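ADP-ribosyltransferase (Staphylococcus aureus, PDB 1OJQ) transfers ADP-ribose from NAD(+) to a protein acceptor, as expected of a C3-type mono-ADP-ribosyltransferase exoenzyme. Local coordinates at residues Y34-N39 with Y136-L141. Residues are numbered along the deposited sequence; the frame is centred on the assembly and turned at random.
Sequences YNYTKN and YSSTQL
Y36, on helix 27-38, meets Y136, just before strand 137-140, and S138 within it, where the helical part of the ADP-ribosyltransferase fold packs against an edge strand of its three-stranded antiparallel sheet. The aromatic evidence is an offset edge-to-face pair: the Y136 edge is directed at the Y36 face, with centroids 5.5 Å apart and planes at 71°. Y36 reaches across because its CG stands anti to the backbone N (chi1 -175°), carrying the ring away from the helix. Apolar contact accompanies the pair, Y36 CZ lying 3.9 Å from Y136 CB, and L68 of helix 59-73 packs on both tyrosines. S138 OG lies at the Y36 ring edge, near its plane, 3.9 Å from Y36 CE2. The phenol of Y136 is held separately, by a hydrogen bond from OH to D69 OD1.

No direct hydrogen bond joins the segments; two waters on Y36 OH bridge them. T37, next after Y36, and Q140, two residues beyond S138, bind NAD(+), absent from this model, and S138 OG also makes a weak hydrogen bond to E180, another residue of that site. Both waters lie in the plane of the Y36 ring, at its hydroxyl edge. One is 2.8 Å from Y36 OH and accepts from Y136 N, also at 2.8 Å; the other is 2.5 Å from Y36 OH and 2.7 Å from S138 OG.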
loop_
_atom_site.group_PDB
_atom_site.type_symbol
_atom_site.label_atom_id
_atom_site.label_comp_id
_atom_site.label_asym_id
_atom_site.label_seq_id
_atom_site.Cartn_x
_atom_site.Cartn_y
_atom_site.Cartn_z
ATOM N N TYR A 34 14.943 -5.696 -3.907
ATOM C CA TYR A 34 15.572 -5.839 -2.583
ATOM C C TYR A 34 16.020 -4.475 -2.077
ATOM O O TYR A 34 15.737 -4.085 -0.948
ATOM C CB TYR A 34 16.761 -6.809 -2.610
ATOM C CG TYR A 34 17.215 -7.174 -1.214
ATOM C CD1 TYR A 34 16.684 -8.277 -0.551
ATOM C CD2 TYR A 34 18.170 -6.421 -0.540
ATOM C CE1 TYR A 34 17.068 -8.633 0.725
ATOM C CE2 TYR A 34 18.570 -6.763 0.740
ATOM C CZ TYR A 34 18.026 -7.862 1.367
ATOM O OH TYR A 34 18.438 -8.189 2.631
ATOM N N ASN A 35 16.755 -3.736 -2.898
ATOM C CA ASN A 35 17.239 -2.424 -2.472
ATOM C C ASN A 35 16.098 -1.484 -2.103
ATOM O O ASN A 35 16.235 -0.692 -1.165
ATOM C CB ASN A 35 18.121 -1.787 -3.548
ATOM C CG ASN A 35 19.485 -2.445 -3.598
ATOM O OD1 ASN A 35 19.952 -3.065 -2.633
ATOM N ND2 ASN A 35 20.129 -2.324 -4.751
ATOM N N TYR A 36 14.977 -1.552 -2.812
ATOM C CA TYR A 36 13.827 -0.726 -2.445
ATOM C C TYR A 36 13.352 -1.069 -1.041
ATOM O O TYR A 36 13.094 -0.171 -0.226
ATOM C CB TYR A 36 12.693 -0.850 -3.498
ATOM C CG TYR A 36 11.584 0.124 -3.124
ATOM C CD1 TYR A 36 11.694 1.458 -3.507
ATOM C CD2 TYR A 36 10.476 -0.271 -2.397
ATOM C CE1 TYR A 36 10.690 2.362 -3.166
ATOM C CE2 TYR A 36 9.476 0.628 -2.047
ATOM C CZ TYR A 36 9.593 1.940 -2.441
ATOM O OH TYR A 36 8.606 2.844 -2.094
ATOM N N THR A 37 13.196 -2.358 -0.741
ATOM C CA THR A 37 12.708 -2.774 0.571
ATOM C C THR A 37 13.657 -2.358 1.692
ATOM O O THR A 37 13.162 -2.088 2.784
ATOM C CB THR A 37 12.474 -4.288 0.700
ATOM O OG1 THR A 37 13.729 -4.996 0.654
ATOM C CG2 THR A 37 11.596 -4.794 -0.439
ATOM N N LYS A 38 14.955 -2.276 1.447
ATOM C CA LYS A 38 15.949 -1.859 2.417
ATOM C C LYS A 38 15.860 -0.381 2.808
ATOM O O LYS A 38 16.135 -0.034 3.943
ATOM C CB LYS A 38 17.366 -1.993 1.834
ATOM C CG LYS A 38 17.833 -3.368 1.450
ATOM C CD LYS A 38 19.227 -3.245 0.832
ATOM C CE LYS A 38 20.297 -3.183 1.910
ATOM N NZ LYS A 38 21.647 -3.002 1.288
ATOM N N ASN A 39 15.543 0.438 1.819
ATOM C CA ASN A 39 15.785 1.880 1.829
ATOM C C ASN A 39 15.017 2.570 0.701
ATOM O O ASN A 39 15.598 2.811 -0.355
ATOM C CB ASN A 39 17.279 2.099 1.656
ATOM C CG ASN A 39 17.842 3.450 2.027
ATOM O OD1 ASN A 39 17.265 4.219 2.802
ATOM N ND2 ASN A 39 19.025 3.736 1.467
ATOM N N TYR A 136 6.197 4.778 -4.875
ATOM C CA TYR A 136 5.659 3.420 -4.981
ATOM C C TYR A 136 4.756 3.136 -3.787
ATOM O O TYR A 136 4.829 3.848 -2.785
ATOM C CB TYR A 136 6.796 2.382 -5.063
ATOM C CG TYR A 136 7.581 2.596 -6.352
ATOM C CD1 TYR A 136 7.249 1.973 -7.544
ATOM C CD2 TYR A 136 8.686 3.448 -6.332
ATOM C CE1 TYR A 136 7.992 2.187 -8.712
ATOM C CE2 TYR A 136 9.418 3.676 -7.480
ATOM C CZ TYR A 136 9.071 3.051 -8.659
ATOM O OH TYR A 136 9.834 3.303 -9.776
ATOM N N SER A 137 3.896 2.114 -3.857
ATOM C CA SER A 137 3.043 1.817 -2.704
ATOM C C SER A 137 3.324 0.405 -2.200
ATOM O O SER A 137 3.200 -0.575 -2.958
ATOM C CB SER A 137 1.573 1.911 -3.091
ATOM O OG SER A 137 1.194 3.239 -3.428
ATOM N N SER A 138 3.695 0.312 -0.937
ATOM C CA SER A 138 3.972 -0.980 -0.316
ATOM C C SER A 138 2.730 -1.469 0.416
ATOM O O SER A 138 2.224 -0.727 1.247
ATOM C CB SER A 138 5.143 -0.861 0.664
ATOM O OG SER A 138 6.288 -0.384 -0.044
ATOM N N THR A 139 2.257 -2.664 0.122
ATOM C CA THR A 139 1.020 -3.200 0.665
ATOM C C THR A 139 1.262 -4.653 1.032
ATOM O O THR A 139 2.362 -5.142 0.748
ATOM C CB THR A 139 -0.148 -3.140 -0.344
ATOM O OG1 THR A 139 0.074 -4.107 -1.395
ATOM C CG2 THR A 139 -0.225 -1.773 -1.014
ATOM N N GLN A 140 0.287 -5.319 1.638
ATOM C CA GLN A 140 0.455 -6.734 1.955
ATOM C C GLN A 140 -0.839 -7.508 1.719
ATOM O O GLN A 140 -1.963 -7.009 1.861
ATOM C CB GLN A 140 0.978 -6.945 3.374
ATOM C CG GLN A 140 0.223 -6.382 4.539
ATOM C CD GLN A 140 0.946 -6.448 5.874
ATOM O OE1 GLN A 140 1.914 -7.187 6.088
ATOM N NE2 GLN A 140 0.464 -5.664 6.835
ATOM N N LEU A 141 -0.655 -8.785 1.365
ATOM C CA LEU A 141 -1.831 -9.638 1.147
ATOM C C LEU A 141 -2.529 -10.040 2.435
ATOM O O LEU A 141 -3.744 -10.250 2.458
ATOM C CB LEU A 141 -1.457 -10.949 0.438
ATOM C CG LEU A 141 -1.279 -10.932 -1.072
ATOM C CD1 LEU A 141 -0.782 -12.310 -1.530
ATOM C CD2 LEU A 141 -2.556 -10.528 -1.804
HETATM O O HOH W 1 8.342 5.397 -3.150
HETATM O O HOH W 2 6.965 2.220 -0.302
#